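1-deoxy-D-xylulose 5-phosphate reductoisomerase (Zymomonas mobilis, PDB 1R0K) catalyses the NADPH-dependent rearrangement and reduction of 1-deoxy-D-xylulose 5-phosphate to 2-C-methyl-D-erythritol 4-phosphate, an early step of isoprenoid biosynthesis that requires a divalent metal ion. Local coordinates at residues K218-I223 with V324-N329; G318-A323 with F369-E374. All coordinates share one frame; numbering follows the deposited sequence.

Contact 1. Residues K218-I223 with V324-N329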
ATOM      1  N   LYS B 218     -12.771   5.752  17.310  1.00 15.65           N
ATOM      2  CA  LYS B 218     -12.885   5.614  15.859  1.00 15.25           C
ATOM      3  C   LYS B 218     -13.641   6.778  15.248  1.00 15.00           C
ATOM      4  O   LYS B 218     -13.322   7.217  14.142  1.00 14.58           O
ATOM      5  CB  LYS B 218     -13.595   4.314  15.469  1.00 17.38           C
ATOM      6  CG  LYS B 218     -12.690   3.114  15.414  1.00 19.47           C
ATOM      7  CD  LYS B 218     -11.543   3.329  14.435  1.00 17.72           C
ATOM      8  CE  LYS B 218     -10.352   2.508  14.879  1.00 16.71           C
ATOM      9  NZ  LYS B 218      -9.172   2.659  14.011  1.00 18.42           N
ATOM     10  N   GLY B 219     -14.656   7.261  15.960  1.00 14.83           N
ATOM     11  CA  GLY B 219     -15.430   8.384  15.462  1.00 13.31           C
ATOM     12  C   GLY B 219     -14.549   9.616  15.372  1.00 14.55           C
ATOM     13  O   GLY B 219     -14.628  10.380  14.412  1.00 13.05           O
ATOM     14  N   LEU B 220     -13.698   9.806  16.378  1.00 14.57           N
ATOM     15  CA  LEU B 220     -12.798  10.953  16.401  1.00 16.12           C
ATOM     16  C   LEU B 220     -11.754  10.817  15.298  1.00 16.11           C
ATOM     17  O   LEU B 220     -11.357  11.802  14.676  1.00 17.83           O
ATOM     18  CB  LEU B 220     -12.124  11.064  17.769  1.00 16.80           C
ATOM     19  CG  LEU B 220     -13.115  11.192  18.932  1.00 18.99           C
ATOM     20  CD1 LEU B 220     -12.368  11.193  20.250  1.00 19.82           C
ATOM     21  CD2 LEU B 220     -13.925  12.465  18.774  1.00 18.60           C
ATOM     22  N   GLU B 221     -11.312   9.589  15.060  1.00 15.04           N
ATOM     23  CA  GLU B 221     -10.338   9.330  14.011  1.00 13.61           C
ATOM     24  C   GLU B 221     -10.931   9.682  12.652  1.00 12.25           C
ATOM     25  O   GLU B 221     -10.239  10.192  11.776  1.00 12.07           O
ATOM     26  CB  GLU B 221      -9.914   7.859  14.040  1.00 13.20           C
ATOM     27  CG  GLU B 221      -8.888   7.564  15.113  1.00 12.26           C
ATOM     28  CD  GLU B 221      -8.617   6.084  15.271  1.00 13.84           C
ATOM     29  OE1 GLU B 221      -8.705   5.355  14.266  1.00 10.77           O
ATOM     30  OE2 GLU B 221      -8.299   5.656  16.401  1.00 16.93           O
ATOM     31  N   LEU B 222     -12.218   9.409  12.479  1.00 11.37           N
ATOM     32  CA  LEU B 222     -12.894   9.713  11.228  1.00 10.80           C
ATOM     33  C   LEU B 222     -12.912  11.219  11.012  1.00 12.42           C
ATOM     34  O   LEU B 222     -12.687  11.708   9.903  1.00 11.34           O
ATOM     35  CB  LEU B 222     -14.330   9.194  11.270  1.00 13.63           C
ATOM     36  CG  LEU B 222     -15.213   9.570  10.086  1.00 14.49           C
ATOM     37  CD1 LEU B 222     -14.631   9.010   8.797  1.00 14.17           C
ATOM     38  CD2 LEU B 222     -16.617   9.030  10.321  1.00 15.59           C
ATOM     39  N   ILE B 223     -13.188  11.953  12.083  1.00 11.01           N
ATOM     40  CA  ILE B 223     -13.241  13.399  12.001  1.00 12.45           C
ATOM     41  C   ILE B 223     -11.871  13.931  11.611  1.00 11.99           C
ATOM     42  O   ILE B 223     -11.755  14.751  10.706  1.00 12.99           O
ATOM     43  CB  ILE B 223     -13.693  14.009  13.342  1.00 14.26           C
ATOM     44  CG1 ILE B 223     -15.155  13.635  13.598  1.00 15.68           C
ATOM     45  CG2 ILE B 223     -13.526  15.525  13.320  1.00 13.92           C
ATOM     46  CD1 ILE B 223     -15.677  14.073  14.945  1.00 16.51           C
ATOM     47  N   VAL B 324     -17.840  20.093  20.152  1.00 13.37           N
ATOM     48  CA  VAL B 324     -18.868  19.861  21.165  1.00 13.09           C
ATOM     49  C   VAL B 324     -18.935  18.383  21.498  1.00 12.08           C
ATOM     50  O   VAL B 324     -19.015  18.005  22.663  1.00 13.41           O
ATOM     51  CB  VAL B 324     -20.260  20.334  20.676  1.00 12.67           C
ATOM     52  CG1 VAL B 324     -21.336  19.937  21.676  1.00 14.47           C
ATOM     53  CG2 VAL B 324     -20.250  21.843  20.481  1.00 13.35           C
ATOM     54  N   MET B 325     -18.896  17.544  20.469  1.00 12.49           N
ATOM     55  CA  MET B 325     -18.947  16.100  20.677  1.00 13.95           C
ATOM     56  C   MET B 325     -17.773  15.632  21.529  1.00 13.79           C
ATOM     57  O   MET B 325     -17.948  14.850  22.464  1.00 15.76           O
ATOM     58  CB  MET B 325     -18.917  15.368  19.338  1.00 14.09           C
ATOM     59  CG  MET B 325     -19.015  13.858  19.467  1.00 15.99           C
ATOM     60  SD  MET B 325     -18.780  13.039  17.882  1.00 15.38           S
ATOM     61  CE  MET B 325     -17.000  12.981  17.813  1.00 20.68           C
ATOM     62  N   ASN B 326     -16.578  16.113  21.198  1.00 13.45           N
ATOM     63  CA  ASN B 326     -15.376  15.728  21.932  1.00 14.76           C
ATOM     64  C   ASN B 326     -15.446  16.143  23.396  1.00 14.45           C
ATOM     65  O   ASN B 326     -15.165  15.340  24.288  1.00 16.39           O
ATOM     66  CB  ASN B 326     -14.133  16.351  21.297  1.00 14.78           C
ATOM     67  CG  ASN B 326     -12.867  15.983  22.038  1.00 18.47           C
ATOM     68  OD1 ASN B 326     -12.454  14.822  22.041  1.00 16.27           O
ATOM     69  ND2 ASN B 326     -12.245  16.970  22.680  1.00 15.81           N
ATOM     70  N   ALA B 327     -15.817  17.394  23.645  1.00 12.63           N
ATOM     71  CA  ALA B 327     -15.916  17.889  25.013  1.00 12.80           C
ATOM     72  C   ALA B 327     -16.965  17.116  25.806  1.00 12.01           C
ATOM     73  O   ALA B 327     -16.725  16.728  26.945  1.00 14.22           O
ATOM     74  CB  ALA B 327     -16.251  19.376  25.016  1.00 12.18           C
ATOM     75  N   ALA B 328     -18.131  16.894  25.210  1.00 12.27           N
ATOM     76  CA  ALA B 328     -19.184  16.159  25.909  1.00 13.20           C
ATOM     77  C   ALA B 328     -18.723  14.746  26.249  1.00 12.50           C
ATOM     78  O   ALA B 328     -19.039  14.219  27.315  1.00 11.58           O
ATOM     79  CB  ALA B 328     -20.445  16.109  25.064  1.00 13.10           C
ATOM     80  N   ASN B 329     -17.977  14.128  25.340  1.00 13.78           N
ATOM     81  CA  ASN B 329     -17.487  12.775  25.579  1.00 13.44           C
ATOM     82  C   ASN B 329     -16.536  12.745  26.779  1.00 13.40           C
ATOM     83  O   ASN B 329     -16.551  11.799  27.568  1.00 13.36           O
ATOM     84  CB  ASN B 329     -16.780  12.237  24.330  1.00 14.26           C
ATOM     85  CG  ASN B 329     -16.390  10.783  24.471  1.00 14.86           C
ATOM     86  OD1 ASN B 329     -17.250   9.914  24.660  1.00 14.28           O
ATOM     87  ND2 ASN B 329     -15.092  10.505  24.385  1.00 12.31           N
TER
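Met325 CE makes both of the close apolar contacts between these helices, touching Leu220 and Ile223. With CG anti to the backbone N (chi1 -178°) the chain stays extended through chi2 and bends about the CG-SD bond (chi3 84°), which turns CE against both side chains. There CE lies 3.3 Å from CD2 of Leu220, whose side chain it passes at a slant, and 3.3 Å from CD1 of Ile223, which it meets tip to tip. Both separations are shorter than ordinary carbon contacts, so the packing at this methyl is tight. The side chain of Asn326 crosses that of Leu220 at about a right angle, bringing OD1 to 4.0 Å from CD1 of Leu220. Asn329, one turn after Met325, directs ND2 to a hydrogen bond with Asp211. The axes of the segments 218-223 and 324-329 approach to 11.5 Å and run roughly antiparallel, at 156°. Behind this apolar seam, Lys218 NZ forms a salt bridge with Glu221 OE1 at 2.7 Å and another with Glu152. No hydrogen bond links the two segments; apolar packing holds them, setting the helix with the predicted substrate ligands Lys218 and Glu221, the latter also a predicted metal ligand, against helix 321-337.

Contact 2. Residues G318-A323 with F369-E374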
ATOM      1  N   GLY B 318     -20.675  19.885  10.545  1.00 22.10           N
ATOM      2  CA  GLY B 318     -19.491  20.722  10.593  1.00 19.46           C
ATOM      3  C   GLY B 318     -19.569  21.750  11.703  1.00 19.27           C
ATOM      4  O   GLY B 318     -20.169  21.505  12.749  1.00 16.85           O
ATOM      5  N   GLY B 319     -18.956  22.905  11.476  1.00 18.66           N
ATOM      6  CA  GLY B 319     -18.973  23.949  12.481  1.00 19.08           C
ATOM      7  C   GLY B 319     -18.339  23.511  13.789  1.00 18.17           C
ATOM      8  O   GLY B 319     -17.278  22.887  13.805  1.00 16.43           O
ATOM      9  N   ALA B 320     -19.001  23.831  14.894  1.00 16.38           N
ATOM     10  CA  ALA B 320     -18.489  23.489  16.213  1.00 17.29           C
ATOM     11  C   ALA B 320     -18.919  22.113  16.716  1.00 17.22           C
ATOM     12  O   ALA B 320     -18.536  21.710  17.815  1.00 16.33           O
ATOM     13  CB  ALA B 320     -18.916  24.556  17.213  1.00 17.72           C
ATOM     14  N   ARG B 321     -19.707  21.393  15.923  1.00 17.72           N
ATOM     15  CA  ARG B 321     -20.192  20.074  16.335  1.00 18.69           C
ATOM     16  C   ARG B 321     -19.106  19.111  16.819  1.00 17.76           C
ATOM     17  O   ARG B 321     -19.214  18.543  17.904  1.00 17.88           O
ATOM     18  CB  ARG B 321     -20.996  19.422  15.206  1.00 22.10           C
ATOM     19  CG  ARG B 321     -22.510  19.591  15.330  1.00 27.68           C
ATOM     20  CD  ARG B 321     -22.945  21.047  15.228  1.00 34.27           C
ATOM     21  NE  ARG B 321     -24.399  21.173  15.117  1.00 38.57           N
ATOM     22  CZ  ARG B 321     -25.039  22.318  14.887  1.00 42.18           C
ATOM     23  NH1 ARG B 321     -24.357  23.449  14.745  1.00 41.86           N
ATOM     24  NH2 ARG B 321     -26.363  22.337  14.789  1.00 43.76           N
ATOM     25  N   PRO B 322     -18.050  18.905  16.019  1.00 17.48           N
ATOM     26  CA  PRO B 322     -16.990  17.989  16.455  1.00 17.16           C
ATOM     27  C   PRO B 322     -16.386  18.384  17.807  1.00 15.21           C
ATOM     28  O   PRO B 322     -16.150  17.533  18.657  1.00 14.93           O
ATOM     29  CB  PRO B 322     -15.984  18.071  15.311  1.00 18.09           C
ATOM     30  CG  PRO B 322     -16.882  18.281  14.109  1.00 18.63           C
ATOM     31  CD  PRO B 322     -17.829  19.339  14.628  1.00 18.42           C
ATOM     32  N   ALA B 323     -16.142  19.677  18.007  1.00 13.90           N
ATOM     33  CA  ALA B 323     -15.578  20.136  19.270  1.00 13.36           C
ATOM     34  C   ALA B 323     -16.559  19.853  20.406  1.00 14.41           C
ATOM     35  O   ALA B 323     -16.161  19.426  21.494  1.00 13.45           O
ATOM     36  CB  ALA B 323     -15.267  21.637  19.200  1.00 13.56           C
ATOM     37  N   PHE B 369     -11.702  26.964  22.722  1.00 16.25           N
ATOM     38  CA  PHE B 369     -11.626  26.792  24.166  1.00 17.12           C
ATOM     39  C   PHE B 369     -12.971  27.115  24.810  1.00 17.72           C
ATOM     40  O   PHE B 369     -13.423  26.411  25.713  1.00 17.11           O
ATOM     41  CB  PHE B 369     -10.557  27.710  24.750  1.00 19.92           C
ATOM     42  CG  PHE B 369      -9.164  27.349  24.339  1.00 22.22           C
ATOM     43  CD1 PHE B 369      -8.268  28.332  23.937  1.00 23.98           C
ATOM     44  CD2 PHE B 369      -8.737  26.026  24.372  1.00 23.31           C
ATOM     45  CE1 PHE B 369      -6.966  28.002  23.575  1.00 23.68           C
ATOM     46  CE2 PHE B 369      -7.440  25.688  24.013  1.00 23.73           C
ATOM     47  CZ  PHE B 369      -6.554  26.679  23.614  1.00 23.68           C
ATOM     48  N   ALA B 370     -13.609  28.184  24.342  1.00 16.19           N
ATOM     49  CA  ALA B 370     -14.901  28.585  24.889  1.00 16.31           C
ATOM     50  C   ALA B 370     -15.947  27.504  24.615  1.00 15.59           C
ATOM     51  O   ALA B 370     -16.747  27.166  25.484  1.00 16.91           O
ATOM     52  CB  ALA B 370     -15.340  29.918  24.280  1.00 14.62           C
ATOM     53  N   ILE B 371     -15.936  26.969  23.402  1.00 16.04           N
ATOM     54  CA  ILE B 371     -16.877  25.924  23.024  1.00 16.82           C
ATOM     55  C   ILE B 371     -16.626  24.675  23.860  1.00 16.29           C
ATOM     56  O   ILE B 371     -17.559  24.050  24.342  1.00 15.22           O
ATOM     57  CB  ILE B 371     -16.727  25.571  21.538  1.00 18.94           C
ATOM     58  CG1 ILE B 371     -17.165  26.762  20.692  1.00 18.52           C
ATOM     59  CG2 ILE B 371     -17.536  24.320  21.204  1.00 17.91           C
ATOM     60  CD1 ILE B 371     -16.907  26.592  19.222  1.00 20.53           C
ATOM     61  N   ASP B 372     -15.358  24.319  24.034  1.00 15.01           N
ATOM     62  CA  ASP B 372     -15.010  23.141  24.823  1.00 15.81           C
ATOM     63  C   ASP B 372     -15.521  23.323  26.247  1.00 15.80           C
ATOM     64  O   ASP B 372     -16.145  22.426  26.816  1.00 14.73           O
ATOM     65  CB  ASP B 372     -13.495  22.944  24.855  1.00 15.71           C
ATOM     66  CG  ASP B 372     -13.091  21.630  25.506  1.00 18.17           C
ATOM     67  OD1 ASP B 372     -13.133  20.588  24.821  1.00 17.31           O
ATOM     68  OD2 ASP B 372     -12.739  21.637  26.705  1.00 18.39           O
ATOM     69  N   ASN B 373     -15.253  24.499  26.811  1.00 15.75           N
ATOM     70  CA  ASN B 373     -15.666  24.824  28.173  1.00 16.00           C
ATOM     71  C   ASN B 373     -17.173  24.734  28.352  1.00 15.33           C
ATOM     72  O   ASN B 373     -17.661  24.081  29.272  1.00 13.52           O
ATOM     73  CB  ASN B 373     -15.204  26.239  28.537  1.00 19.50           C
ATOM     74  CG  ASN B 373     -15.826  26.741  29.833  1.00 24.01           C
ATOM     75  OD1 ASN B 373     -15.585  26.188  30.903  1.00 24.28           O
ATOM     76  ND2 ASN B 373     -16.640  27.793  29.737  1.00 24.00           N
ATOM     77  N   GLU B 374     -17.905  25.403  27.468  1.00 14.49           N
ATOM     78  CA  GLU B 374     -19.358  25.415  27.537  1.00 14.97           C
ATOM     79  C   GLU B 374     -19.951  24.023  27.317  1.00 15.88           C
ATOM     80  O   GLU B 374     -20.859  23.614  28.042  1.00 15.78           O
ATOM     81  CB  GLU B 374     -19.918  26.396  26.503  1.00 15.93           C
ATOM     82  CG  GLU B 374     -21.386  26.753  26.690  1.00 16.21           C
ATOM     83  CD  GLU B 374     -21.688  27.322  28.069  1.00 17.29           C
ATOM     84  OE1 GLU B 374     -20.835  28.049  28.621  1.00 16.61           O
ATOM     85  OE2 GLU B 374     -22.788  27.050  28.597  1.00 17.46           O
TER
HETATM   86  O   HOH W   1     -13.537  19.837  22.304  1.00 15.96           O
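In the helical C-terminal domain, the turn that starts helix 321-337 rests against helix 365-385, and Ile371 supplies the side chain that meets it. A type II' beta turn from Gly318 to Arg321, closed by the bond from Arg321 N to Gly318 O at 3.2 Å, follows the end of helix 307-317 and leads into helix 321-337. Gly318 and Gly319 both have positive phi, a conformation that favours glycine. Ile371 uses two branches: CD1 presses on CB of Ala320 at 3.5 Å, tighter than usual, while CG2 lies 4.0 Å from CB of Ala323. With CG1 beside the backbone N (chi1 -67°) and chi2 extended, CD1 reaches Ala320, while CG2, anti to that N, faces Ala323. Both alanines point their short side chains at the isoleucine, and Pro362 packs on it as well. Alongside, a water bridges the segments, donating to Ala323 O at 2.8 Å and to Asp372 OD1 at 2.7 Å. The other carboxylate oxygen of Asp372 takes part in a salt bridge with Arg376. The water thus spends two donated hydrogens on two acceptors that could not bond each other directly, adding a polar link to an otherwise apolar joint.

Overall arrangement
From the N terminus, the chain first builds the parallel sheet of the NADPH-binding domain, then strand 168-175 of the mixed sheet and helix 216-229. Contact 1 closes a loop of 100 residues, which includes three strands of the mixed sheet, when helix 321-337 returns to pack on 218-223. Contact 2 begins inside that loop, at 318-323, and closes beyond it after 45 residues with no strand, so the two loops cross. Helix 321-337 serves both, joining helix 216-229 to helix 365-385. The contacts, their centres 11 Å apart, touch directly: Val324 packs on Ile371, Ala327 on Asp372, and Ile223 on Pro322.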